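Local coordinates for cell envelope-related transcriptional attenuator domain-containing protein (Streptococcus agalactiae, PDB 3OKZ) that is of unknown function but probably attaches polymers to the bacterial cell wall, at residues A[62-67]-A[177-182]; A[261-266]-A[292-297]; A[266-271]-A[284-289]. All coordinates share one frame; numbering follows the deposited sequence.

How the contacts relate
Contact 1 precedes the other two along the chain, whereas contact 3 falls within the stretch between the two segments of contact 2. Contact 1 gathers acidic and arginine side chains between the turn after strand 56-62 and the start of helix 178-200, consistent with the charged pocket of the LytR/CpsA/Psr family; contacts 2 and 3 are structural packing. The centres of contacts 1 and 2 are about 17 Å apart, yet Leu67 CD2 lies 3.7 Å from Ile261 CD1. Contacts 2 and 3, centres about 10 Å apart, share His266: contact 3 packs 284-289 along helix 264-277, and contact 2 joins 292-297 to its start. Contacts 1 and 3 do not touch, their nearest atoms being about 5 Å apart.

Contact 1 (A[62-67]-A[177-182]); sequences LERDVL and EGDYGR
Glu63 brings its carboxylate against that of Asp179 and beside the Tyr180 ring. Its OE1 is 2.7 Å from Asp179 OD2, and the carboxylate planes are turned 68° apart. The same OE1 approaches Tyr180 CE1 obliquely, while Glu63 CG passes 3.5 Å from Tyr180 OH. The Glu63 chain bends at chi2 (49°), and OE2 accepts from Asp65 N by its anti lone pair, which restrains the carboxylate. This bond lies within the type I turn from Glu63 to Val66.

Arg64, poorly ordered, runs past the Asp179 carboxylate, its CG 3.4 Å from the same OD2. Its NE is 4.2 Å from Asp179 OD1, which stands well out of the guanidinium plane, so this attraction is one of charge alone. Arg182 reaches in from the helix on a chain extended from CG to NE. Its NH1 sits over one face of the Arg64 guanidinium, and a long salt bridge (3.7 Å) links Arg182 NH1 to Asp179 OD1. The cluster of two acids and two arginines resembles the charged pocket of LCP proteins, which in relatives receives a pyrophosphate; here that role is inferred.

The turn after strand 56-62 thus meets the N-terminal part of helix 178-200. Asp43 of strand 41-51 is a weak, distant partner of both arginines, and Tyr180 OH hydrogen-bonds Gln260 of strand 258-261.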
loop_
_atom_site.group_PDB
_atom_site.type_symbol
_atom_site.label_atom_id
_atom_site.label_comp_id
_atom_site.label_asym_id
_atom_site.label_seq_id
_atom_site.Cartn_x
_atom_site.Cartn_y
_atom_site.Cartn_z
ATOM N N LEU A 62 -3.931 2.448 3.023
ATOM C CA LEU A 62 -5.220 2.942 2.543
ATOM C C LEU A 62 -6.286 1.860 2.606
ATOM O O LEU A 62 -6.268 0.913 1.822
ATOM C CB LEU A 62 -5.065 3.449 1.107
ATOM C CG LEU A 62 -3.795 4.282 0.880
ATOM C CD1 LEU A 62 -3.648 4.684 -0.601
ATOM C CD2 LEU A 62 -3.846 5.501 1.779
ATOM N N GLU A 63 -7.221 2.027 3.542
ATOM C CA GLU A 63 -8.317 1.079 3.766
ATOM C C GLU A 63 -9.073 0.703 2.499
ATOM O O GLU A 63 -9.742 1.536 1.892
ATOM C CB GLU A 63 -9.297 1.656 4.788
ATOM C CG GLU A 63 -10.508 0.770 5.034
ATOM C CD GLU A 63 -10.122 -0.673 5.300
ATOM O OE1 GLU A 63 -9.342 -0.919 6.247
ATOM O OE2 GLU A 63 -10.595 -1.564 4.562
ATOM N N ARG A 64 -8.975 -0.565 2.118
ATOM C CA ARG A 64 -9.626 -1.089 0.913
ATOM C C ARG A 64 -11.136 -0.900 0.849
ATOM O O ARG A 64 -11.714 -0.910 -0.239
ATOM C CB ARG A 64 -9.336 -2.579 0.786
ATOM C CG ARG A 64 -9.733 -3.370 2.037
ATOM C CD ARG A 64 -9.609 -4.862 1.812
ATOM N NE ARG A 64 -8.313 -5.199 1.238
ATOM C CZ ARG A 64 -7.933 -6.432 0.930
ATOM N NH1 ARG A 64 -8.754 -7.454 1.144
ATOM N NH2 ARG A 64 -6.735 -6.641 0.404
ATOM N N ASP A 65 -11.774 -0.747 2.011
ATOM C CA ASP A 65 -13.226 -0.586 2.088
ATOM C C ASP A 65 -13.705 0.869 2.029
ATOM O O ASP A 65 -14.898 1.145 2.134
ATOM C CB ASP A 65 -13.758 -1.276 3.359
ATOM C CG ASP A 65 -13.711 -2.813 3.268
ATOM O OD1 ASP A 65 -13.900 -3.488 4.307
ATOM O OD2 ASP A 65 -13.495 -3.351 2.161
ATOM N N VAL A 66 -12.776 1.800 1.852
ATOM C CA VAL A 66 -13.115 3.219 1.765
ATOM C C VAL A 66 -14.052 3.488 0.582
ATOM O O VAL A 66 -13.807 3.025 -0.536
ATOM C CB VAL A 66 -11.832 4.063 1.632
ATOM C CG1 VAL A 66 -12.160 5.467 1.178
ATOM C CG2 VAL A 66 -11.125 4.109 2.974
ATOM N N LEU A 67 -15.130 4.228 0.829
ATOM C CA LEU A 67 -16.106 4.542 -0.218
ATOM C C LEU A 67 -15.576 5.658 -1.103
ATOM O O LEU A 67 -15.364 6.778 -0.631
ATOM C CB LEU A 67 -17.428 4.976 0.415
ATOM C CG LEU A 67 -18.639 5.171 -0.485
ATOM C CD1 LEU A 67 -18.999 3.863 -1.172
ATOM C CD2 LEU A 67 -19.786 5.668 0.356
ATOM N N GLU A 177 -9.492 -6.265 15.362
ATOM C CA GLU A 177 -9.252 -5.021 14.625
ATOM C C GLU A 177 -9.444 -5.180 13.118
ATOM O O GLU A 177 -9.216 -4.244 12.351
ATOM C CB GLU A 177 -7.845 -4.508 14.915
ATOM C CG GLU A 177 -7.593 -4.235 16.385
ATOM C CD GLU A 177 -6.143 -4.471 16.768
ATOM O OE1 GLU A 177 -5.699 -5.648 16.736
ATOM O OE2 GLU A 177 -5.449 -3.482 17.091
ATOM N N GLY A 178 -9.866 -6.367 12.699
ATOM C CA GLY A 178 -10.099 -6.606 11.289
ATOM C C GLY A 178 -9.046 -6.032 10.370
ATOM O O GLY A 178 -7.857 -6.118 10.662
ATOM N N ASP A 179 -9.484 -5.413 9.276
ATOM C CA ASP A 179 -8.571 -4.862 8.282
ATOM C C ASP A 179 -7.572 -3.839 8.789
ATOM O O ASP A 179 -6.617 -3.515 8.096
ATOM C CB ASP A 179 -9.356 -4.272 7.110
ATOM C CG ASP A 179 -8.571 -4.310 5.803
ATOM O OD1 ASP A 179 -8.112 -5.411 5.419
ATOM O OD2 ASP A 179 -8.415 -3.248 5.159
ATOM N N TYR A 180 -7.773 -3.323 9.993
ATOM C CA TYR A 180 -6.830 -2.350 10.539
ATOM C C TYR A 180 -5.716 -3.074 11.261
ATOM O O TYR A 180 -4.564 -2.627 11.259
ATOM C CB TYR A 180 -7.558 -1.362 11.458
ATOM C CG TYR A 180 -8.529 -0.520 10.661
ATOM C CD1 TYR A 180 -8.095 0.176 9.529
ATOM C CD2 TYR A 180 -9.881 -0.462 10.988
ATOM C CE1 TYR A 180 -8.973 0.898 8.747
ATOM C CE2 TYR A 180 -10.776 0.265 10.205
ATOM C CZ TYR A 180 -10.311 0.942 9.086
ATOM O OH TYR A 180 -11.172 1.683 8.309
ATOM N N GLY A 181 -6.066 -4.206 11.866
ATOM C CA GLY A 181 -5.076 -5.020 12.546
ATOM C C GLY A 181 -4.240 -5.563 11.407
ATOM O O GLY A 181 -3.015 -5.400 11.363
ATOM N N ARG A 182 -4.933 -6.177 10.454
ATOM C CA ARG A 182 -4.309 -6.756 9.273
ATOM C C ARG A 182 -3.319 -5.802 8.609
ATOM O O ARG A 182 -2.288 -6.233 8.087
ATOM C CB ARG A 182 -5.381 -7.143 8.259
ATOM C CG ARG A 182 -4.821 -7.601 6.934
ATOM C CD ARG A 182 -5.921 -8.033 5.968
ATOM N NE ARG A 182 -5.334 -8.570 4.745
ATOM C CZ ARG A 182 -5.997 -8.765 3.612
ATOM N NH1 ARG A 182 -7.291 -8.468 3.536
ATOM N NH2 ARG A 182 -5.357 -9.245 2.552
#

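Contact 2 (A[261-266]-A[292-297]); sequences ILTKKH and LYEDYY
Tyr293 N donates to Leu262 O at 2.7 Å, joining the backbone just before helix 264-277 to the first turn of the short helix 293-296. Leu292 CA adds a CH contact to the same carbonyl oxygen. A second hydrogen bond runs from Lys264 N to Glu294 OE2 (3.2 Å), met on the syn side and 26° out of the carboxylate plane; a bend at chi2 (77°) turns the Glu294 carboxylate toward this amide at the start of helix 264-277.

The charged contact is a salt bridge. Lys264, extended beyond CG, crosses Asp295 at about a right angle and sets NZ 3.0 Å from Asp295 OD1. Glu300 brings a like charge close to the same oxygen. This part of the contact is the more exposed one.

Apolar packing centres on Ile261. Its CD1 sits over the face of the Tyr296 ring, 3.9 Å from the ring centroid, in a CH-pi contact, while Ile261 CG2 lies against Tyr293 CA and CB. Thr263 CG2 rests 3.4 Å from Tyr293 CB, the two side chains running side by side.

Helix 293-296 therefore covers the end of strand 258-261, an outermost strand of the sheet, with Ile261 and Tyr297 also touching Ala251 of strand 241-252.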
loop_
_atom_site.group_PDB
_atom_site.type_symbol
_atom_site.label_atom_id
_atom_site.label_comp_id
_atom_site.label_asym_id
_atom_site.label_seq_id
_atom_site.Cartn_x
_atom_site.Cartn_y
_atom_site.Cartn_z
ATOM N N ILE A 261 -16.503 5.144 5.580
ATOM C CA ILE A 261 -16.731 6.495 5.076
ATOM C C ILE A 261 -15.903 7.514 5.852
ATOM O O ILE A 261 -16.102 7.720 7.047
ATOM C CB ILE A 261 -18.229 6.859 5.147
ATOM C CG1 ILE A 261 -19.022 5.826 4.343
ATOM C CG2 ILE A 261 -18.459 8.268 4.627
ATOM C CD1 ILE A 261 -20.409 6.252 3.960
ATOM N N LEU A 262 -14.970 8.140 5.144
ATOM C CA LEU A 262 -14.058 9.132 5.706
ATOM C C LEU A 262 -14.725 10.469 6.005
ATOM O O LEU A 262 -15.649 10.872 5.310
ATOM C CB LEU A 262 -12.908 9.370 4.725
ATOM C CG LEU A 262 -12.139 8.124 4.304
ATOM C CD1 LEU A 262 -11.232 8.435 3.150
ATOM C CD2 LEU A 262 -11.341 7.614 5.481
ATOM N N THR A 263 -14.257 11.150 7.042
ATOM C CA THR A 263 -14.797 12.460 7.377
ATOM C C THR A 263 -13.942 13.528 6.726
ATOM O O THR A 263 -12.762 13.297 6.442
ATOM C CB THR A 263 -14.788 12.743 8.887
ATOM O OG1 THR A 263 -13.663 12.101 9.505
ATOM C CG2 THR A 263 -16.076 12.274 9.503
ATOM N N LYS A 264 -14.540 14.699 6.504
ATOM C CA LYS A 264 -13.828 15.815 5.900
ATOM C C LYS A 264 -12.629 16.219 6.757
ATOM O O LYS A 264 -11.498 16.283 6.267
ATOM C CB LYS A 264 -14.761 17.015 5.722
ATOM C CG LYS A 264 -15.810 16.865 4.613
ATOM C CD LYS A 264 -16.686 18.124 4.476
ATOM C CE LYS A 264 -17.762 17.975 3.397
ATOM N NZ LYS A 264 -18.704 19.137 3.361
ATOM N N LYS A 265 -12.880 16.472 8.037
ATOM C CA LYS A 265 -11.835 16.893 8.964
ATOM C C LYS A 265 -10.587 16.014 8.910
ATOM O O LYS A 265 -9.465 16.509 8.999
ATOM C CB LYS A 265 -12.381 16.877 10.393
ATOM C CG LYS A 265 -11.543 17.630 11.419
ATOM C CD LYS A 265 -11.882 19.123 11.429
ATOM C CE LYS A 265 -11.208 19.855 12.591
ATOM N NZ LYS A 265 -11.672 21.269 12.720
ATOM N N HIS A 266 -10.793 14.711 8.757
ATOM C CA HIS A 266 -9.697 13.746 8.741
ATOM C C HIS A 266 -8.922 13.667 7.433
ATOM O O HIS A 266 -7.711 13.875 7.409
ATOM C CB HIS A 266 -10.234 12.355 9.077
ATOM C CG HIS A 266 -9.168 11.341 9.347
ATOM N ND1 HIS A 266 -9.153 10.098 8.751
ATOM C CD2 HIS A 266 -8.103 11.368 10.186
ATOM C CE1 HIS A 266 -8.129 9.401 9.212
ATOM N NE2 HIS A 266 -7.476 10.149 10.084
ATOM N N LEU A 292 -17.563 11.788 1.364
ATOM C CA LEU A 292 -17.342 12.226 2.728
ATOM C C LEU A 292 -18.508 11.903 3.654
ATOM O O LEU A 292 -19.674 11.830 3.240
ATOM C CB LEU A 292 -17.034 13.718 2.748
ATOM C CG LEU A 292 -15.813 14.071 1.894
ATOM C CD1 LEU A 292 -15.700 15.574 1.801
ATOM C CD2 LEU A 292 -14.528 13.463 2.495
ATOM N N TYR A 293 -18.168 11.712 4.920
ATOM C CA TYR A 293 -19.131 11.355 5.951
ATOM C C TYR A 293 -20.235 12.371 6.107
ATOM O O TYR A 293 -21.367 12.003 6.398
ATOM C CB TYR A 293 -18.398 11.161 7.282
ATOM C CG TYR A 293 -19.264 10.770 8.455
ATOM C CD1 TYR A 293 -19.820 11.732 9.292
ATOM C CD2 TYR A 293 -19.491 9.425 8.759
ATOM C CE1 TYR A 293 -20.577 11.366 10.412
ATOM C CE2 TYR A 293 -20.247 9.049 9.876
ATOM C CZ TYR A 293 -20.782 10.024 10.699
ATOM O OH TYR A 293 -21.497 9.656 11.817
ATOM N N GLU A 294 -19.906 13.642 5.894
ATOM C CA GLU A 294 -20.876 14.721 6.046
ATOM C C GLU A 294 -21.818 14.868 4.869
ATOM O O GLU A 294 -23.002 15.100 5.053
ATOM C CB GLU A 294 -20.166 16.057 6.283
ATOM C CG GLU A 294 -19.385 16.166 7.593
ATOM C CD GLU A 294 -18.044 15.432 7.583
ATOM O OE1 GLU A 294 -17.301 15.524 8.579
ATOM O OE2 GLU A 294 -17.728 14.762 6.582
ATOM N N ASP A 295 -21.298 14.742 3.657
ATOM C CA ASP A 295 -22.138 14.871 2.466
ATOM C C ASP A 295 -22.980 13.621 2.270
ATOM O O ASP A 295 -23.916 13.615 1.486
ATOM C CB ASP A 295 -21.288 15.096 1.204
ATOM C CG ASP A 295 -20.221 16.154 1.398
ATOM O OD1 ASP A 295 -20.538 17.246 1.922
ATOM O OD2 ASP A 295 -19.062 15.888 1.019
ATOM N N TYR A 296 -22.643 12.550 2.969
ATOM C CA TYR A 296 -23.408 11.330 2.814
ATOM C C TYR A 296 -24.604 11.352 3.758
ATOM O O TYR A 296 -25.707 10.919 3.419
ATOM C CB TYR A 296 -22.514 10.121 3.092
ATOM C CG TYR A 296 -23.246 8.797 3.069
ATOM C CD1 TYR A 296 -23.919 8.330 4.201
ATOM C CD2 TYR A 296 -23.277 8.015 1.920
ATOM C CE1 TYR A 296 -24.605 7.112 4.188
ATOM C CE2 TYR A 296 -23.964 6.796 1.894
ATOM C CZ TYR A 296 -24.621 6.353 3.033
ATOM O OH TYR A 296 -25.287 5.148 3.024
ATOM N N TYR A 297 -24.371 11.878 4.949
ATOM C CA TYR A 297 -25.404 11.955 5.953
ATOM C C TYR A 297 -26.061 13.323 5.987
ATOM O O TYR A 297 -26.705 13.679 6.972
ATOM C CB TYR A 297 -24.809 11.602 7.316
ATOM C CG TYR A 297 -24.551 10.122 7.470
ATOM C CD1 TYR A 297 -25.577 9.206 7.266
ATOM C CD2 TYR A 297 -23.290 9.634 7.833
ATOM C CE1 TYR A 297 -25.368 7.838 7.420
ATOM C CE2 TYR A 297 -23.065 8.269 7.992
ATOM C CZ TYR A 297 -24.116 7.374 7.786
ATOM O OH TYR A 297 -23.949 6.014 7.972
#

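Contact 3 (A[266-271]-A[284-289]); sequences HLLAVQ and KTLKTS
Leu268 and Leu286 slide past each other in opposite directions, Leu268 CD2 resting 3.6 Å from Leu286 CB. Both leucines carry CG opposite the backbone N (chi1 -167° and 164°), but they differ at chi2: Leu268 turns CD2 against the CA and CB of Leu286, whereas Leu286 carries its methyls inward, CD2 toward the helix backbone at Leu268 N (4.1 Å) and CD1 toward Leu267 and Gln271.

Leu267 packs farther along, on Thr288. The two side chains cross obliquely, Leu267 CD2 meeting Thr288 CB, OG1 and CG2, with OG1 nearest at 3.4 Å. The Thr288 hydroxyl is itself engaged elsewhere, hydrogen-bonded to Leu104 O and to Ala290 N, which hold it while the Leu267 methyl lies against it. The side chains of Gln271, extended beyond CG, and Leu286 cross at about a right angle; the orientation of the amide is uncertain.

The contact is mainly apolar packing of an extended segment along one face of helix 264-277. Through Thr288 and its bond to Leu104 O, segment 284-289 also reaches helix 93-105, while on the other side of helix 264-277 His266 and Val270 face Leu246 of strand 241-252.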
loop_
_atom_site.group_PDB
_atom_site.type_symbol
_atom_site.label_atom_id
_atom_site.label_comp_id
_atom_site.label_asym_id
_atom_site.label_seq_id
_atom_site.Cartn_x
_atom_site.Cartn_y
_atom_site.Cartn_z
ATOM N N HIS A 266 -10.793 14.711 8.757
ATOM C CA HIS A 266 -9.697 13.746 8.741
ATOM C C HIS A 266 -8.922 13.667 7.433
ATOM O O HIS A 266 -7.711 13.875 7.409
ATOM C CB HIS A 266 -10.234 12.355 9.077
ATOM C CG HIS A 266 -9.168 11.341 9.347
ATOM N ND1 HIS A 266 -9.153 10.098 8.751
ATOM C CD2 HIS A 266 -8.103 11.368 10.186
ATOM C CE1 HIS A 266 -8.129 9.401 9.212
ATOM N NE2 HIS A 266 -7.476 10.149 10.084
ATOM N N LEU A 267 -9.624 13.350 6.351
ATOM C CA LEU A 267 -8.984 13.215 5.055
ATOM C C LEU A 267 -8.136 14.417 4.670
ATOM O O LEU A 267 -7.094 14.260 4.043
ATOM C CB LEU A 267 -10.030 12.923 3.969
ATOM C CG LEU A 267 -9.533 12.814 2.523
ATOM C CD1 LEU A 267 -8.323 11.919 2.441
ATOM C CD2 LEU A 267 -10.636 12.282 1.652
ATOM N N LEU A 268 -8.564 15.616 5.044
ATOM C CA LEU A 268 -7.785 16.809 4.718
ATOM C C LEU A 268 -6.449 16.698 5.454
ATOM O O LEU A 268 -5.393 16.604 4.833
ATOM C CB LEU A 268 -8.543 18.072 5.152
ATOM C CG LEU A 268 -8.109 19.473 4.689
ATOM C CD1 LEU A 268 -6.880 19.924 5.441
ATOM C CD2 LEU A 268 -7.861 19.461 3.195
ATOM N N ALA A 269 -6.512 16.687 6.781
ATOM C CA ALA A 269 -5.328 16.576 7.621
ATOM C C ALA A 269 -4.295 15.583 7.083
ATOM O O ALA A 269 -3.098 15.880 7.014
ATOM C CB ALA A 269 -5.737 16.166 9.021
ATOM N N VAL A 270 -4.770 14.401 6.716
ATOM C CA VAL A 270 -3.915 13.340 6.201
ATOM C C VAL A 270 -3.274 13.737 4.875
ATOM O O VAL A 270 -2.097 13.446 4.630
ATOM C CB VAL A 270 -4.720 12.028 6.008
ATOM C CG1 VAL A 270 -3.808 10.915 5.532
ATOM C CG2 VAL A 270 -5.397 11.641 7.311
ATOM N N GLN A 271 -4.053 14.392 4.017
ATOM C CA GLN A 271 -3.542 14.831 2.730
ATOM C C GLN A 271 -2.374 15.758 3.019
ATOM O O GLN A 271 -1.232 15.471 2.681
ATOM C CB GLN A 271 -4.605 15.619 1.950
ATOM C CG GLN A 271 -5.826 14.844 1.457
ATOM C CD GLN A 271 -6.703 15.699 0.555
ATOM O OE1 GLN A 271 -7.657 15.218 -0.057
ATOM N NE2 GLN A 271 -6.379 16.982 0.472
ATOM N N LYS A 284 -6.493 24.590 2.239
ATOM C CA LYS A 284 -7.319 25.031 3.358
ATOM C C LYS A 284 -8.693 24.375 3.237
ATOM O O LYS A 284 -9.352 24.092 4.237
ATOM C CB LYS A 284 -7.481 26.554 3.355
ATOM C CG LYS A 284 -6.229 27.333 3.729
ATOM C CD LYS A 284 -5.119 27.190 2.692
ATOM C CE LYS A 284 -3.876 27.982 3.094
ATOM N NZ LYS A 284 -2.766 27.826 2.112
ATOM N N THR A 285 -9.118 24.142 2.001
ATOM C CA THR A 285 -10.405 23.513 1.741
ATOM C C THR A 285 -10.103 22.175 1.093
ATOM O O THR A 285 -9.196 22.060 0.277
ATOM C CB THR A 285 -11.293 24.363 0.791
ATOM O OG1 THR A 285 -10.890 24.154 -0.569
ATOM C CG2 THR A 285 -11.160 25.845 1.124
ATOM N N LEU A 286 -10.865 21.163 1.463
ATOM C CA LEU A 286 -10.654 19.826 0.947
ATOM C C LEU A 286 -11.253 19.544 -0.433
ATOM O O LEU A 286 -12.262 20.130 -0.820
ATOM C CB LEU A 286 -11.180 18.820 1.981
ATOM C CG LEU A 286 -11.441 17.357 1.623
ATOM C CD1 LEU A 286 -10.197 16.707 1.040
ATOM C CD2 LEU A 286 -11.884 16.631 2.886
ATOM N N LYS A 287 -10.594 18.644 -1.160
ATOM C CA LYS A 287 -11.007 18.183 -2.486
ATOM C C LYS A 287 -10.593 16.717 -2.530
ATOM O O LYS A 287 -9.477 16.373 -2.140
ATOM C CB LYS A 287 -10.282 18.956 -3.593
ATOM C CG LYS A 287 -10.395 18.340 -4.984
ATOM C CD LYS A 287 -9.596 19.158 -5.982
ATOM C CE LYS A 287 -9.362 18.424 -7.296
ATOM N NZ LYS A 287 -10.612 18.217 -8.075
ATOM N N THR A 288 -11.494 15.859 -2.985
ATOM C CA THR A 288 -11.234 14.428 -3.056
ATOM C C THR A 288 -12.307 13.801 -3.913
ATOM O O THR A 288 -13.319 14.437 -4.203
ATOM C CB THR A 288 -11.323 13.762 -1.671
ATOM O OG1 THR A 288 -10.956 12.381 -1.775
ATOM C CG2 THR A 288 -12.743 13.839 -1.148
ATOM N N SER A 289 -12.097 12.553 -4.314
ATOM C CA SER A 289 -13.096 11.861 -5.123
ATOM C C SER A 289 -13.860 10.884 -4.243
ATOM O O SER A 289 -14.739 10.165 -4.707
ATOM C CB SER A 289 -12.432 11.122 -6.287
ATOM O OG SER A 289 -11.333 10.348 -5.840
#